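Local atomic coordinates of protein HTP-2 (Caenorhabditis elegans, PDB entry 4TZM), a protein that probably helps build the meiotic chromosome axis, its HORMA domain binding a short closure motif of the partner protein HTP-3. Residues Y131-G135 against G136-R140; P151-A154 against E155-L159. One frame throughout, in Å; residues are numbered along the deposited sequence.

Contact 1 of 2, residues Y131-G135 against G136-R140; sequences YFENG and GVVAR
With CG of Tyr-131 anti to its carbonyl carbon (chi1 -62°) and the chain of Arg-140 bent at both chi2 and chi3, the guanidinium folds back over Tyr-131. Tyr-131 CB then lies over one face of that group, offset toward its rim, 3.7 Å from Arg-140 NH2; the ring and guanidinium planes are almost parallel, but the face contact is made by CB and the ring itself does not stack. The phenol end leads away to its own partner, the carbonyl of Leu-105, while Arg-140 NH2 has a long, weak ion pair with Asp-204. On the same arginine, CG and CD pass obliquely against the carboxylate of Glu-133, with Glu-133 OE1 3.3 Å from Arg-140 CG; the charged atoms themselves stay apart, so any attraction is probably diffuse.

The chain reverses here as a beta hairpin, through a type I' turn from Asn-134 to Val-137 and a classic beta bulge in which Val-137 and Val-138 both face Glu-133. Glu-133 O takes both of their N-H groups from opposite faces of its carbonyl plane, each at 3.1 Å. In return Glu-133 N donates to Val-138 O at 2.7 Å. Arg-140 N gives Tyr-131 O a nearly straight bond of 2.9 Å. On the sheet face that Phe-132 shares with Ala-139, the Phe-132 ring turns its edge to Val-137 O, 3.4 Å from CD2, and its CE2 meets Ala-139 CB at 3.8 Å.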
loop_
_atom_site.group_PDB
_atom_site.type_symbol
_atom_site.label_atom_id
_atom_site.label_comp_id
_atom_site.label_asym_id
_atom_site.label_seq_id
_atom_site.Cartn_x
_atom_site.Cartn_y
_atom_site.Cartn_z
ATOM N N TYR A 131 1.595 5.077 -13.115
ATOM C CA TYR A 131 2.240 4.129 -14.002
ATOM C C TYR A 131 3.149 4.873 -14.972
ATOM O O TYR A 131 2.802 5.950 -15.450
ATOM C CB TYR A 131 1.182 3.298 -14.732
ATOM C CG TYR A 131 0.348 2.481 -13.771
ATOM C CD1 TYR A 131 0.799 1.251 -13.311
ATOM C CD2 TYR A 131 -0.871 2.952 -13.293
ATOM C CE1 TYR A 131 0.054 0.504 -12.420
ATOM C CE2 TYR A 131 -1.622 2.209 -12.398
ATOM C CZ TYR A 131 -1.153 0.984 -11.966
ATOM O OH TYR A 131 -1.890 0.231 -11.076
ATOM N N PHE A 132 4.330 4.321 -15.228
ATOM C CA PHE A 132 5.270 4.961 -16.142
ATOM C C PHE A 132 5.512 4.114 -17.380
ATOM O O PHE A 132 5.348 2.890 -17.366
ATOM C CB PHE A 132 6.604 5.245 -15.449
ATOM C CG PHE A 132 6.515 6.266 -14.353
ATOM C CD1 PHE A 132 6.133 5.894 -13.071
ATOM C CD2 PHE A 132 6.825 7.599 -14.597
ATOM C CE1 PHE A 132 6.054 6.831 -12.053
ATOM C CE2 PHE A 132 6.746 8.544 -13.583
ATOM C CZ PHE A 132 6.361 8.158 -12.309
ATOM N N GLU A 133 5.911 4.790 -18.448
ATOM C CA GLU A 133 6.217 4.148 -19.716
ATOM C C GLU A 133 7.559 4.664 -20.211
ATOM O O GLU A 133 8.160 5.528 -19.569
ATOM C CB GLU A 133 5.121 4.437 -20.735
ATOM C CG GLU A 133 5.016 5.912 -21.090
ATOM C CD GLU A 133 3.628 6.305 -21.544
ATOM O OE1 GLU A 133 2.776 5.405 -21.694
ATOM O OE2 GLU A 133 3.389 7.515 -21.748
ATOM N N ASN A 134 8.020 4.140 -21.345
ATOM C CA ASN A 134 9.276 4.577 -21.949
ATOM C C ASN A 134 10.437 4.504 -20.961
ATOM O O ASN A 134 10.922 5.529 -20.483
ATOM C CB ASN A 134 9.126 6.000 -22.496
ATOM C CG ASN A 134 10.266 6.402 -23.405
ATOM O OD1 ASN A 134 11.089 5.574 -23.798
ATOM N ND2 ASN A 134 10.317 7.680 -23.754
ATOM N N GLY A 135 10.858 3.283 -20.641
ATOM C CA GLY A 135 11.948 3.067 -19.707
ATOM C C GLY A 135 11.601 3.431 -18.274
ATOM O O GLY A 135 12.491 3.616 -17.447
ATOM N N GLY A 136 10.308 3.534 -17.980
ATOM C CA GLY A 136 9.847 3.889 -16.649
ATOM C C GLY A 136 10.089 5.347 -16.293
ATOM O O GLY A 136 10.214 5.692 -15.117
ATOM N N VAL A 137 10.137 6.206 -17.310
ATOM C CA VAL A 137 10.456 7.623 -17.121
ATOM C C VAL A 137 9.232 8.540 -17.238
ATOM O O VAL A 137 9.056 9.464 -16.437
ATOM C CB VAL A 137 11.521 8.088 -18.142
ATOM C CG1 VAL A 137 11.721 9.600 -18.074
ATOM C CG2 VAL A 137 12.834 7.355 -17.910
ATOM N N VAL A 138 8.391 8.280 -18.236
ATOM C CA VAL A 138 7.255 9.147 -18.541
ATOM C C VAL A 138 5.946 8.624 -17.945
ATOM O O VAL A 138 5.533 7.498 -18.223
ATOM C CB VAL A 138 7.081 9.311 -20.067
ATOM C CG1 VAL A 138 5.944 10.272 -20.372
ATOM C CG2 VAL A 138 8.378 9.794 -20.710
ATOM N N ALA A 139 5.291 9.454 -17.139
ATOM C CA ALA A 139 4.035 9.081 -16.495
ATOM C C ALA A 139 2.865 9.039 -17.481
ATOM O O ALA A 139 2.729 9.912 -18.336
ATOM C CB ALA A 139 3.726 10.047 -15.361
ATOM N N ARG A 140 2.018 8.021 -17.352
ATOM C CA ARG A 140 0.825 7.913 -18.185
ATOM C C ARG A 140 -0.281 8.835 -17.680
ATOM O O ARG A 140 -0.439 9.017 -16.471
ATOM C CB ARG A 140 0.308 6.473 -18.221
ATOM C CG ARG A 140 1.280 5.461 -18.804
ATOM C CD ARG A 140 0.538 4.358 -19.555
ATOM N NE ARG A 140 -0.298 3.541 -18.680
ATOM C CZ ARG A 140 0.046 2.339 -18.230
ATOM N NH1 ARG A 140 1.212 1.810 -18.575
ATOM N NH2 ARG A 140 -0.774 1.661 -17.436
HETATM O O HOH W 1 -0.355 6.790 -14.029
#

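Contact 2 of 2, residues P151-A154 against E155-L159; sequences PHFA and ELAQL
Leu-156 and Ala-157 give their backbone N-H groups to the carbonyls one turn back, and these are the two strong bonds between 151-154 and 155-159. Leu-156 N reaches His-152 O at 3.0 Å with an N-H...O angle of 171°, while Ala-157 N reaches Phe-153 O at 2.8 Å and is somewhat more bent. Both donors lie nearly in line with the carbonyl they use. Further on, the bonding slackens: Glu-155 O receives weak bonds from Gln-158 N and Leu-159 N, and Leu-159 N also makes a weak one to Leu-156 O. Ala-154 O is approached by the aliphatic part of Gln-158, whose CG lies 3.4 Å from it. Leu-159 O accepts a hydrogen bond from Arg-236 NE.

Side chains one turn apart also meet. CG of Phe-153 stands opposite the backbone N (chi1 -173°), which swings the ring along the helix so that the methyl of Ala-157 sits over one face in a CH-pi contact. Ala-157 CB is 4.3 Å from the Phe-153 ring centroid, offset toward the rim, its nearest ring atom being CE1 at 4.0 Å. The His-152 imidazole meets Leu-156 edge-on, with 4.3 Å between the CD2 atoms of the two residues, and the His-152 ring stacks on that of His-243.

Phe-153 and Leu-156 both rest on Ile-130 of strand 123-133, and Leu-156 also touches His-234, Ala-241 and His-243. What results is a short amphipathic helix laid on the antiparallel sheet of the HORMA domain, with Ala-154, Glu-155 and Gln-158 turned to solvent.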
loop_
_atom_site.group_PDB
_atom_site.type_symbol
_atom_site.label_atom_id
_atom_site.label_comp_id
_atom_site.label_asym_id
_atom_site.label_seq_id
_atom_site.Cartn_x
_atom_site.Cartn_y
_atom_site.Cartn_z
ATOM N N PRO A 151 -3.146 16.449 -5.604
ATOM C CA PRO A 151 -2.004 17.290 -5.213
ATOM C C PRO A 151 -0.646 16.593 -5.322
ATOM O O PRO A 151 0.365 17.254 -5.573
ATOM C CB PRO A 151 -2.309 17.635 -3.751
ATOM C CG PRO A 151 -3.194 16.537 -3.279
ATOM C CD PRO A 151 -4.038 16.177 -4.463
ATOM N N HIS A 152 -0.628 15.277 -5.139
ATOM C CA HIS A 152 0.616 14.516 -5.119
ATOM C C HIS A 152 1.187 14.274 -6.512
ATOM O O HIS A 152 2.400 14.153 -6.676
ATOM C CB HIS A 152 0.395 13.168 -4.427
ATOM C CG HIS A 152 -0.437 12.213 -5.228
ATOM N ND1 HIS A 152 -1.810 12.270 -5.265
ATOM C CD2 HIS A 152 -0.079 11.180 -6.032
ATOM C CE1 HIS A 152 -2.270 11.311 -6.053
ATOM N NE2 HIS A 152 -1.240 10.638 -6.530
ATOM N N PHE A 153 0.304 14.203 -7.506
ATOM C CA PHE A 153 0.663 13.724 -8.839
ATOM C C PHE A 153 1.814 14.506 -9.470
ATOM O O PHE A 153 2.812 13.913 -9.872
ATOM C CB PHE A 153 -0.560 13.759 -9.765
ATOM C CG PHE A 153 -0.319 13.137 -11.118
ATOM C CD1 PHE A 153 0.127 13.905 -12.185
ATOM C CD2 PHE A 153 -0.546 11.783 -11.323
ATOM C CE1 PHE A 153 0.349 13.334 -13.431
ATOM C CE2 PHE A 153 -0.329 11.205 -12.566
ATOM C CZ PHE A 153 0.120 11.981 -13.621
ATOM N N ALA A 154 1.670 15.827 -9.545
ATOM C CA ALA A 154 2.661 16.682 -10.198
ATOM C C ALA A 154 4.082 16.410 -9.707
ATOM O O ALA A 154 5.010 16.294 -10.506
ATOM C CB ALA A 154 2.308 18.150 -9.994
ATOM N N GLU A 155 4.250 16.289 -8.396
ATOM C CA GLU A 155 5.567 16.021 -7.832
ATOM C C GLU A 155 6.007 14.578 -8.086
ATOM O O GLU A 155 7.076 14.341 -8.650
ATOM C CB GLU A 155 5.577 16.315 -6.332
ATOM C CG GLU A 155 6.926 16.093 -5.671
ATOM C CD GLU A 155 6.914 16.432 -4.194
ATOM O OE1 GLU A 155 5.823 16.729 -3.661
ATOM O OE2 GLU A 155 7.995 16.404 -3.566
ATOM N N LEU A 156 5.175 13.624 -7.676
ATOM C CA LEU A 156 5.513 12.204 -7.771
ATOM C C LEU A 156 5.748 11.734 -9.209
ATOM O O LEU A 156 6.536 10.818 -9.445
ATOM C CB LEU A 156 4.412 11.355 -7.128
ATOM C CG LEU A 156 4.813 9.915 -6.798
ATOM C CD1 LEU A 156 6.026 9.911 -5.877
ATOM C CD2 LEU A 156 3.656 9.137 -6.179
ATOM N N ALA A 157 5.063 12.359 -10.162
ATOM C CA ALA A 157 5.229 12.013 -11.571
ATOM C C ALA A 157 6.625 12.380 -12.057
ATOM O O ALA A 157 7.216 11.671 -12.873
ATOM C CB ALA A 157 4.174 12.705 -12.419
ATOM N N GLN A 158 7.145 13.492 -11.548
ATOM C CA GLN A 158 8.477 13.964 -11.906
ATOM C C GLN A 158 9.574 13.172 -11.194
ATOM O O GLN A 158 10.737 13.208 -11.597
ATOM C CB GLN A 158 8.627 15.454 -11.575
ATOM C CG GLN A 158 7.788 16.402 -12.427
ATOM C CD GLN A 158 8.085 17.867 -12.135
ATOM O OE1 GLN A 158 8.251 18.265 -10.980
ATOM N NE2 GLN A 158 8.164 18.675 -13.187
ATOM N N LEU A 159 9.201 12.461 -10.132
ATOM C CA LEU A 159 10.175 11.743 -9.313
ATOM C C LEU A 159 10.856 10.600 -10.068
ATOM O O LEU A 159 10.195 9.731 -10.634
ATOM C CB LEU A 159 9.511 11.197 -8.050
ATOM C CG LEU A 159 10.499 10.495 -7.119
ATOM C CD1 LEU A 159 11.639 11.439 -6.764
ATOM C CD2 LEU A 159 9.804 9.994 -5.872
#

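How the contacts relate
Contact 1 closes before contact 2 opens, the two joined by a loop that is partly unmodelled, yet their centres are only about 13 Å apart and they pack directly on each other. Phe-132 of the hairpin reaches the carbonyl of Ala-157, with Phe-132 CE2 3.2 Å from Ala-157 O, and the methyls of Ala-139 and Ala-157 meet at 4.0 Å between CB atoms. Arg-236, already bound to contact 2, ties the pair further: it makes a cation-pi interaction with Phe-132 and donates from NH2 to Gly-136 O in contact 1. The centres of both contacts lie well away from the centre of the chain, about 20 and 17 Å respectively, on the same side of it.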